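Local coordinates for Rik1-associated factor 1 (Schizosaccharomyces pombe, PDB 4O9D), which is a component, as a protein whose WD-repeat propeller is described here, of the Clr4 methyltransferase complex, which methylates and ubiquitylates histone H3 to establish heterochromatin, at residues N27-D32 / G401-Y406; S289-T294 / V304-K309; S380-G385 / L394-V399. One frame throughout, in Å; residues are numbered along the deposited sequence.

Interaction 1. Residues N27-D32 / G401-Y406; sequences NETSGD and GDVNMY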
loop_
_atom_site.group_PDB
_atom_site.type_symbol
_atom_site.label_atom_id
_atom_site.label_comp_id
_atom_site.label_asym_id
_atom_site.label_seq_id
_atom_site.Cartn_x
_atom_site.Cartn_y
_atom_site.Cartn_z
ATOM N N ASN A 27 2.939 -11.317 -17.277
ATOM C CA ASN A 27 4.349 -11.017 -17.004
ATOM C C ASN A 27 5.000 -10.385 -18.227
ATOM O O ASN A 27 5.669 -11.068 -19.001
ATOM C CB ASN A 27 5.159 -12.275 -16.630
ATOM C CG ASN A 27 6.607 -11.940 -16.188
ATOM O OD1 ASN A 27 7.139 -10.872 -16.520
ATOM N ND2 ASN A 27 7.234 -12.844 -15.435
ATOM N N GLU A 28 4.782 -9.091 -18.408
ATOM C CA GLU A 28 5.500 -8.310 -19.411
ATOM C C GLU A 28 6.320 -7.358 -18.617
ATOM O O GLU A 28 6.855 -6.365 -19.118
ATOM C CB GLU A 28 4.527 -7.526 -20.270
ATOM C CG GLU A 28 3.623 -8.440 -21.055
ATOM C CD GLU A 28 4.419 -9.460 -21.837
ATOM O OE1 GLU A 28 5.473 -9.071 -22.396
ATOM O OE2 GLU A 28 4.001 -10.643 -21.874
ATOM N N THR A 29 6.406 -7.698 -17.344
ATOM C CA THR A 29 6.794 -6.767 -16.332
ATOM C C THR A 29 8.279 -6.590 -16.334
ATOM O O THR A 29 9.032 -7.562 -16.195
ATOM C CB THR A 29 6.346 -7.260 -14.954
ATOM O OG1 THR A 29 4.918 -7.204 -14.877
ATOM C CG2 THR A 29 6.952 -6.410 -13.857
ATOM N N SER A 30 8.690 -5.342 -16.529
ATOM C CA SER A 30 10.024 -4.923 -16.163
ATOM C C SER A 30 9.972 -4.645 -14.664
ATOM O O SER A 30 9.208 -3.784 -14.216
ATOM C CB SER A 30 10.423 -3.671 -16.941
ATOM O OG SER A 30 9.469 -2.637 -16.787
ATOM N N GLY A 31 10.745 -5.412 -13.894
ATOM C CA GLY A 31 10.770 -5.271 -12.449
ATOM C C GLY A 31 9.807 -6.196 -11.707
ATOM O O GLY A 31 9.241 -7.136 -12.269
ATOM N N ASP A 32 9.634 -5.915 -10.422
ATOM C CA ASP A 32 8.703 -6.638 -9.594
ATOM C C ASP A 32 7.468 -5.789 -9.400
ATOM O O ASP A 32 7.579 -4.617 -9.093
ATOM C CB ASP A 32 9.335 -6.917 -8.228
ATOM C CG ASP A 32 10.437 -7.960 -8.294
ATOM O OD1 ASP A 32 10.417 -8.781 -9.229
ATOM O OD2 ASP A 32 11.318 -7.951 -7.401
ATOM N N GLY A 401 8.412 -10.704 -11.781
ATOM C CA GLY A 401 7.413 -10.125 -12.656
ATOM C C GLY A 401 6.083 -10.842 -12.801
ATOM O O GLY A 401 5.196 -10.318 -13.480
ATOM N N ASP A 402 5.910 -12.016 -12.190
ATOM C CA ASP A 402 4.625 -12.705 -12.289
ATOM C C ASP A 402 3.524 -11.928 -11.591
ATOM O O ASP A 402 3.688 -11.487 -10.466
ATOM C CB ASP A 402 4.684 -14.117 -11.692
ATOM C CG ASP A 402 5.215 -15.147 -12.687
ATOM O OD1 ASP A 402 5.182 -14.863 -13.905
ATOM O OD2 ASP A 402 5.665 -16.227 -12.260
ATOM N N VAL A 403 2.395 -11.792 -12.268
ATOM C CA VAL A 403 1.182 -11.256 -11.664
ATOM C C VAL A 403 0.014 -12.211 -11.909
ATOM O O VAL A 403 -0.407 -12.403 -13.059
ATOM C CB VAL A 403 0.846 -9.859 -12.247
ATOM C CG1 VAL A 403 -0.474 -9.314 -11.661
ATOM C CG2 VAL A 403 1.964 -8.917 -11.959
ATOM N N ASN A 404 -0.486 -12.835 -10.840
ATOM C CA ASN A 404 -1.663 -13.687 -10.944
ATOM C C ASN A 404 -2.934 -12.993 -10.480
ATOM O O ASN A 404 -2.980 -12.434 -9.384
ATOM C CB ASN A 404 -1.469 -14.992 -10.153
ATOM C CG ASN A 404 -0.410 -15.890 -10.770
ATOM O OD1 ASN A 404 0.080 -15.621 -11.860
ATOM N ND2 ASN A 404 -0.064 -16.961 -10.079
ATOM N N MET A 405 -3.966 -13.038 -11.316
ATOM C CA MET A 405 -5.282 -12.510 -10.957
ATOM C C MET A 405 -6.322 -13.623 -10.773
ATOM O O MET A 405 -6.524 -14.455 -11.684
ATOM C CB MET A 405 -5.811 -11.569 -12.044
ATOM C CG MET A 405 -5.246 -10.160 -12.045
ATOM S SD MET A 405 -6.557 -8.938 -12.379
ATOM C CE MET A 405 -5.676 -7.423 -12.050
ATOM N N TYR A 406 -7.003 -13.609 -9.625
ATOM C CA TYR A 406 -8.056 -14.576 -9.327
ATOM C C TYR A 406 -9.395 -13.856 -9.306
ATOM O O TYR A 406 -9.484 -12.738 -8.820
ATOM C CB TYR A 406 -7.783 -15.271 -7.992
ATOM C CG TYR A 406 -6.418 -15.910 -7.952
ATOM C CD1 TYR A 406 -5.285 -15.141 -7.717
ATOM C CD2 TYR A 406 -6.256 -17.282 -8.170
ATOM C CE1 TYR A 406 -4.022 -15.719 -7.699
ATOM C CE2 TYR A 406 -5.009 -17.865 -8.149
ATOM C CZ TYR A 406 -3.900 -17.084 -7.914
ATOM O OH TYR A 406 -2.647 -17.646 -7.916
#
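Asn27 lays its carboxamide against the peptide of Gly401, with Asn27 CG 3.5 Å from Gly401 O and Asn27 ND2 3.5 Å from Gly401 C. This is the close-packed part. Thr29 CB comes within 3.8 Å of Gly401 CA, and a CB modelled on Gly401 would fall 2.8 Å from Asn27 OD1, so residue 401 has no space for a side chain. Thr29 OG1 adds a weak hydrogen bond to Gly401 O (3.4 Å). The partly exposed side is looser: Asn27 ND2 reaches Asp402 OD1 at 3.3 Å with amide and carboxylate planes 85° apart, a bond that is doubtful because the place of OD1 is uncertain. A firmer partner of ND2 is Gly400 O, and the extended first torsion of Asn27 (chi1 -174°) carries the amide there. With an alanine here the amide is gone, and Gly400 O would probably be left without this donor and the Gly401 peptide without its flat cover. Just beyond Phe26, which is backbone hydrogen-bonded to Val403, the loop 27-32 leaves strand 21-26, the outermost strand beside 403-407, and runs on to strand 33-38 of the adjacent blade.

Interaction 2. Residues S289-T294 / V304-K309; sequences SGILVT and VWDSRK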
loop_
_atom_site.group_PDB
_atom_site.type_symbol
_atom_site.label_atom_id
_atom_site.label_comp_id
_atom_site.label_asym_id
_atom_site.label_seq_id
_atom_site.Cartn_x
_atom_site.Cartn_y
_atom_site.Cartn_z
ATOM N N SER A 289 -13.429 -7.436 12.536
ATOM C CA SER A 289 -14.204 -7.460 13.786
ATOM C C SER A 289 -13.814 -6.291 14.693
ATOM O O SER A 289 -14.596 -5.876 15.556
ATOM C CB SER A 289 -13.956 -8.775 14.530
ATOM O OG SER A 289 -12.584 -8.918 14.868
ATOM N N GLY A 290 -12.603 -5.765 14.483
ATOM C CA GLY A 290 -12.122 -4.581 15.172
ATOM C C GLY A 290 -11.325 -4.906 16.414
ATOM O O GLY A 290 -10.805 -4.001 17.072
ATOM N N ILE A 291 -11.235 -6.200 16.739
ATOM C CA ILE A 291 -10.667 -6.661 18.001
ATOM C C ILE A 291 -9.254 -7.241 17.904
ATOM O O ILE A 291 -8.540 -7.292 18.901
ATOM C CB ILE A 291 -11.547 -7.763 18.621
ATOM C CG1 ILE A 291 -12.937 -7.230 18.926
ATOM C CG2 ILE A 291 -10.928 -8.269 19.913
ATOM C CD1 ILE A 291 -12.941 -6.079 19.897
ATOM N N LEU A 292 -8.844 -7.714 16.732
ATOM C CA LEU A 292 -7.511 -8.296 16.632
ATOM C C LEU A 292 -6.579 -7.341 15.902
ATOM O O LEU A 292 -7.001 -6.590 15.025
ATOM C CB LEU A 292 -7.526 -9.650 15.917
ATOM C CG LEU A 292 -8.500 -10.705 16.471
ATOM C CD1 LEU A 292 -8.440 -11.968 15.632
ATOM C CD2 LEU A 292 -8.207 -11.041 17.935
ATOM N N VAL A 293 -5.306 -7.441 16.264
ATOM C CA VAL A 293 -4.244 -6.652 15.703
ATOM C C VAL A 293 -3.143 -7.605 15.251
ATOM O O VAL A 293 -2.886 -8.625 15.908
ATOM C CB VAL A 293 -3.721 -5.694 16.772
ATOM C CG1 VAL A 293 -2.465 -4.994 16.285
ATOM C CG2 VAL A 293 -4.851 -4.726 17.178
ATOM N N THR A 294 -2.517 -7.301 14.110
ATOM C CA THR A 294 -1.512 -8.200 13.536
ATOM C C THR A 294 -0.243 -7.446 13.190
ATOM O O THR A 294 -0.273 -6.250 12.954
ATOM C CB THR A 294 -2.034 -8.873 12.236
ATOM O OG1 THR A 294 -2.048 -7.918 11.154
ATOM C CG2 THR A 294 -3.421 -9.427 12.451
ATOM N N VAL A 304 -0.231 -12.126 16.127
ATOM C CA VAL A 304 -1.611 -11.664 16.291
ATOM C C VAL A 304 -1.948 -11.466 17.762
ATOM O O VAL A 304 -1.565 -12.296 18.581
ATOM C CB VAL A 304 -2.596 -12.659 15.738
ATOM C CG1 VAL A 304 -4.024 -12.083 15.845
ATOM C CG2 VAL A 304 -2.238 -12.994 14.269
ATOM N N TRP A 305 -2.672 -10.379 18.074
ATOM C CA TRP A 305 -3.073 -10.055 19.441
ATOM C C TRP A 305 -4.571 -9.836 19.504
ATOM O O TRP A 305 -5.175 -9.315 18.581
ATOM C CB TRP A 305 -2.418 -8.740 19.924
ATOM C CG TRP A 305 -0.949 -8.766 20.101
ATOM C CD1 TRP A 305 -0.265 -9.156 21.220
ATOM C CD2 TRP A 305 0.040 -8.365 19.145
ATOM N NE1 TRP A 305 1.085 -9.032 21.009
ATOM C CE2 TRP A 305 1.299 -8.540 19.750
ATOM C CE3 TRP A 305 -0.019 -7.871 17.838
ATOM C CZ2 TRP A 305 2.496 -8.239 19.096
ATOM C CZ3 TRP A 305 1.174 -7.571 17.183
ATOM C CH2 TRP A 305 2.414 -7.764 17.812
ATOM N N ASP A 306 -5.162 -10.227 20.620
ATOM C CA ASP A 306 -6.515 -9.867 20.970
ATOM C C ASP A 306 -6.399 -8.577 21.743
ATOM O O ASP A 306 -5.805 -8.551 22.816
ATOM C CB ASP A 306 -7.083 -10.961 21.887
ATOM C CG ASP A 306 -8.466 -10.642 22.419
ATOM O OD1 ASP A 306 -8.916 -9.475 22.389
ATOM O OD2 ASP A 306 -9.120 -11.593 22.872
ATOM N N SER A 307 -6.951 -7.500 21.207
ATOM C CA SER A 307 -6.705 -6.171 21.780
ATOM C C SER A 307 -7.212 -6.058 23.229
ATOM O O SER A 307 -6.825 -5.153 23.955
ATOM C CB SER A 307 -7.368 -5.110 20.920
ATOM O OG SER A 307 -8.750 -5.378 20.827
ATOM N N ARG A 308 -8.073 -6.983 23.643
ATOM C CA ARG A 308 -8.655 -6.943 24.987
ATOM C C ARG A 308 -7.772 -7.659 26.014
ATOM O O ARG A 308 -8.051 -7.622 27.214
ATOM C CB ARG A 308 -10.037 -7.595 24.966
ATOM C CG ARG A 308 -11.005 -6.916 24.017
ATOM C CD ARG A 308 -12.185 -7.816 23.725
ATOM N NE ARG A 308 -11.718 -9.082 23.180
ATOM C CZ ARG A 308 -12.503 -10.096 22.855
ATOM N NH1 ARG A 308 -11.969 -11.202 22.369
ATOM N NH2 ARG A 308 -13.817 -10.009 23.023
ATOM N N LYS A 309 -6.735 -8.334 25.515
ATOM C CA LYS A 309 -5.678 -8.926 26.331
ATOM C C LYS A 309 -4.347 -8.757 25.619
ATOM O O LYS A 309 -3.735 -9.743 25.204
ATOM C CB LYS A 309 -5.895 -10.423 26.518
ATOM C CG LYS A 309 -7.125 -10.823 27.270
ATOM C CD LYS A 309 -7.255 -12.353 27.236
ATOM C CE LYS A 309 -8.382 -12.855 28.123
ATOM N NZ LYS A 309 -8.934 -14.147 27.611
#
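Leu292, Val293 and Thr294 pair with Asp306, Trp305 and Val304 across antiparallel strands whose axes approach to 4.6 Å at 157°, and the Val293-Trp305 pair is joined by backbone hydrogen bonds in both directions, Trp305 N to Val293 O being the shorter at 2.8 Å. Trp305 and Val293 lie on one face of this sheet, where Val293 CG1 stands 4.1 Å from Trp305 CE3. The indole also turns an edge to the backbone, with Val293 O near the ring plane, and Phe274 of strand 269-276 meets both side chains from the preceding blade. On the other face Leu292 CB meets Val304 CG1, Leu292 CD2 lies 3.7 Å from Asp306 CA, and the side chains of Thr294 and Val304 lie side by side, pointing the same way. Thr294 OG1 is directed to Thr285 OG1 of strand 281-286.

Just before strand 292-297 begins and just after 301-306 ends, Ile291 O is held by two donors of one residue: Ser307 N at 2.8 Å, almost in line with the carbonyl, and Ser307 OG at 2.7 Å, tilted 28° from its plane. Asp306 starts a type I turn and an Asx turn, its OD1 accepting from Arg308 N. Arg308 grips this carboxylate side-on, NE to the syn lone pair of OD1 and NH1 to OD2, each at 2.9 Å; the bend at chi3 (-57°) folds the chain back to do so. Ile291 CG2 covers one guanidinium face, 3.5 Å from Arg308 NE.

Trp305-Asp306 is the Trp-Asp pair that gives WD repeats their name, closing the third strand of the blade. Because Asp306 takes both the backbone N-H and the guanidinium of Arg308, the salt bridge probably stiffens the turn, while Phe274 on one face and Leu365, touching Leu292 and Val304, on the other are consistent with a hairpin held from both faces.

Interaction 3. Residues S380-G385 / L394-V399; sequences SAITYG and LTVCCV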
loop_
_atom_site.group_PDB
_atom_site.type_symbol
_atom_site.label_atom_id
_atom_site.label_comp_id
_atom_site.label_asym_id
_atom_site.label_seq_id
_atom_site.Cartn_x
_atom_site.Cartn_y
_atom_site.Cartn_z
ATOM N N SER A 380 7.997 -17.734 -6.947
ATOM C CA SER A 380 9.054 -17.152 -6.134
ATOM C C SER A 380 8.437 -16.349 -4.964
ATOM O O SER A 380 7.216 -16.317 -4.811
ATOM C CB SER A 380 9.938 -16.267 -7.029
ATOM O OG SER A 380 11.089 -15.805 -6.339
ATOM N N ALA A 381 9.270 -15.721 -4.143
ATOM C CA ALA A 381 8.784 -14.861 -3.046
ATOM C C ALA A 381 7.696 -13.861 -3.485
ATOM O O ALA A 381 7.810 -13.222 -4.522
ATOM C CB ALA A 381 9.958 -14.097 -2.403
ATOM N N ILE A 382 6.646 -13.743 -2.683
ATOM C CA ILE A 382 5.547 -12.822 -2.946
ATOM C C ILE A 382 6.007 -11.383 -2.768
ATOM O O ILE A 382 6.675 -11.058 -1.786
ATOM C CB ILE A 382 4.381 -13.099 -1.963
ATOM C CG1 ILE A 382 3.818 -14.508 -2.181
ATOM C CG2 ILE A 382 3.280 -12.055 -2.101
ATOM C CD1 ILE A 382 3.285 -14.723 -3.588
ATOM N N THR A 383 5.653 -10.507 -3.698
ATOM C CA THR A 383 6.008 -9.084 -3.543
ATOM C C THR A 383 4.815 -8.175 -3.215
ATOM O O THR A 383 5.000 -7.077 -2.681
ATOM C CB THR A 383 6.744 -8.509 -4.783
ATOM O OG1 THR A 383 5.944 -8.678 -5.959
ATOM C CG2 THR A 383 8.089 -9.188 -4.977
ATOM N N TYR A 384 3.599 -8.632 -3.523
ATOM C CA TYR A 384 2.375 -7.856 -3.241
ATOM C C TYR A 384 1.160 -8.743 -3.352
ATOM O O TYR A 384 1.175 -9.704 -4.102
ATOM C CB TYR A 384 2.199 -6.709 -4.253
ATOM C CG TYR A 384 0.991 -5.848 -3.933
ATOM C CD1 TYR A 384 1.111 -4.783 -3.051
ATOM C CD2 TYR A 384 -0.256 -6.121 -4.465
ATOM C CE1 TYR A 384 0.041 -3.993 -2.717
ATOM C CE2 TYR A 384 -1.369 -5.319 -4.121
ATOM C CZ TYR A 384 -1.190 -4.252 -3.250
ATOM O OH TYR A 384 -2.218 -3.421 -2.857
ATOM N N GLY A 385 0.097 -8.419 -2.625
ATOM C CA GLY A 385 -1.180 -9.085 -2.809
ATOM C C GLY A 385 -2.307 -8.212 -2.287
ATOM O O GLY A 385 -2.177 -7.591 -1.239
ATOM N N LEU A 394 -8.727 -10.972 -6.493
ATOM C CA LEU A 394 -7.497 -11.024 -5.713
ATOM C C LEU A 394 -6.297 -11.064 -6.686
ATOM O O LEU A 394 -6.299 -11.811 -7.668
ATOM C CB LEU A 394 -7.507 -12.238 -4.769
ATOM C CG LEU A 394 -6.196 -12.495 -4.021
ATOM C CD1 LEU A 394 -5.865 -11.342 -3.039
ATOM C CD2 LEU A 394 -6.241 -13.853 -3.272
ATOM N N THR A 395 -5.302 -10.222 -6.444
ATOM C CA THR A 395 -4.159 -10.135 -7.325
ATOM C C THR A 395 -2.940 -10.424 -6.468
ATOM O O THR A 395 -2.781 -9.827 -5.405
ATOM C CB THR A 395 -4.052 -8.701 -7.988
ATOM O OG1 THR A 395 -5.228 -8.421 -8.758
ATOM C CG2 THR A 395 -2.866 -8.649 -8.909
ATOM N N VAL A 396 -2.086 -11.343 -6.921
ATOM C CA VAL A 396 -0.905 -11.727 -6.180
ATOM C C VAL A 396 0.307 -11.684 -7.104
ATOM O O VAL A 396 0.237 -12.149 -8.230
ATOM C CB VAL A 396 -1.093 -13.154 -5.591
ATOM C CG1 VAL A 396 0.126 -13.593 -4.810
ATOM C CG2 VAL A 396 -2.337 -13.169 -4.713
ATOM N N CYS A 397 1.410 -11.104 -6.630
ATOM C CA CYS A 397 2.616 -10.918 -7.459
ATOM C C CYS A 397 3.846 -11.516 -6.784
ATOM O O CYS A 397 3.906 -11.595 -5.555
ATOM C CB CYS A 397 2.885 -9.437 -7.678
ATOM S SG CYS A 397 1.442 -8.406 -8.003
ATOM N N CYS A 398 4.852 -11.898 -7.567
ATOM C CA CYS A 398 6.060 -12.481 -6.973
ATOM C C CYS A 398 7.316 -11.961 -7.643
ATOM O O CYS A 398 7.253 -11.297 -8.667
ATOM C CB CYS A 398 6.018 -14.016 -7.012
ATOM S SG CYS A 398 6.111 -14.772 -8.675
ATOM N N VAL A 399 8.460 -12.224 -7.026
ATOM C CA VAL A 399 9.720 -11.793 -7.578
ATOM C C VAL A 399 9.876 -12.326 -8.996
ATOM O O VAL A 399 9.647 -13.496 -9.232
ATOM C CB VAL A 399 10.889 -12.285 -6.726
ATOM C CG1 VAL A 399 12.208 -11.986 -7.421
ATOM C CG2 VAL A 399 10.836 -11.621 -5.346
#
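Ile382 pairs with Cys398, a non-hydrogen-bonded pair whose side chains diverge, in a beta hairpin of a WD-repeat propeller blade, beside a beta bulge. The evidence for the bulge is the register: Ile382 pairs with Cys398, yet Tyr384 pairs with Cys397 and Gly385 with Val396, so Thr383 is the extra residue. The side chain of Ile382 passes at a slant over Val396. Its CB lies 3.9 Å from Cys397 O, and CG2 branches closer to that same oxygen, at 3.5 Å. The other branch leaves through CG1, and with chi1 at -63° and chi2 at -60° it folds CD1 back over the partner strand, to 3.6 Å from Val396 CG1 and 3.7 Å from Cys397 O, with Cys398 CB at 4.4 Å. Both Val396 and Cys398 also touch Met378.

Thr383 goes another way. Its side chain crosses that of Val399 at about a right angle, CG2 lying 3.7 Å from Val399 CG2, while OG1 is hydrogen-bonded to Thr33 O of strand 33-38, linking the bulge to the next blade. Cys397 SG packs beside Tyr384 CB, on the face where Val36 meets Tyr384 and Thr33 meets Cys397. Before the bulge Val399 N meets Ala381 O at 2.8 Å; after it Cys397 N bonds Tyr384 O. Between the two, the Thr383 N to Cys397 O bond is also 2.8 Å long, but its donor stands 40° above the carbonyl plane.

Interactions 1 and 3 share one four-stranded antiparallel sheet, ordered 21-26, 403-407, 393-398, 382-387, and their centres are about 8 Å apart; Asn404 N to Val396 O (2.8 Å) probably bonds the middle strands. Interaction 2 lies in another blade, its centre about 34 Å from that of interaction 1 and about 26 Å from that of interaction 3, touching neither. Along the chain, the hairpins 289-294/304-309 and 380-385/394-399 come in series, both inside the long loop closed by residues 27-32 and 401-406. Since strand 21-26, from the start of the chain, completes a blade otherwise built near its end, interaction 1 lies beside the ring closure characteristic of WD propellers, whereas the others are local hairpins within blades.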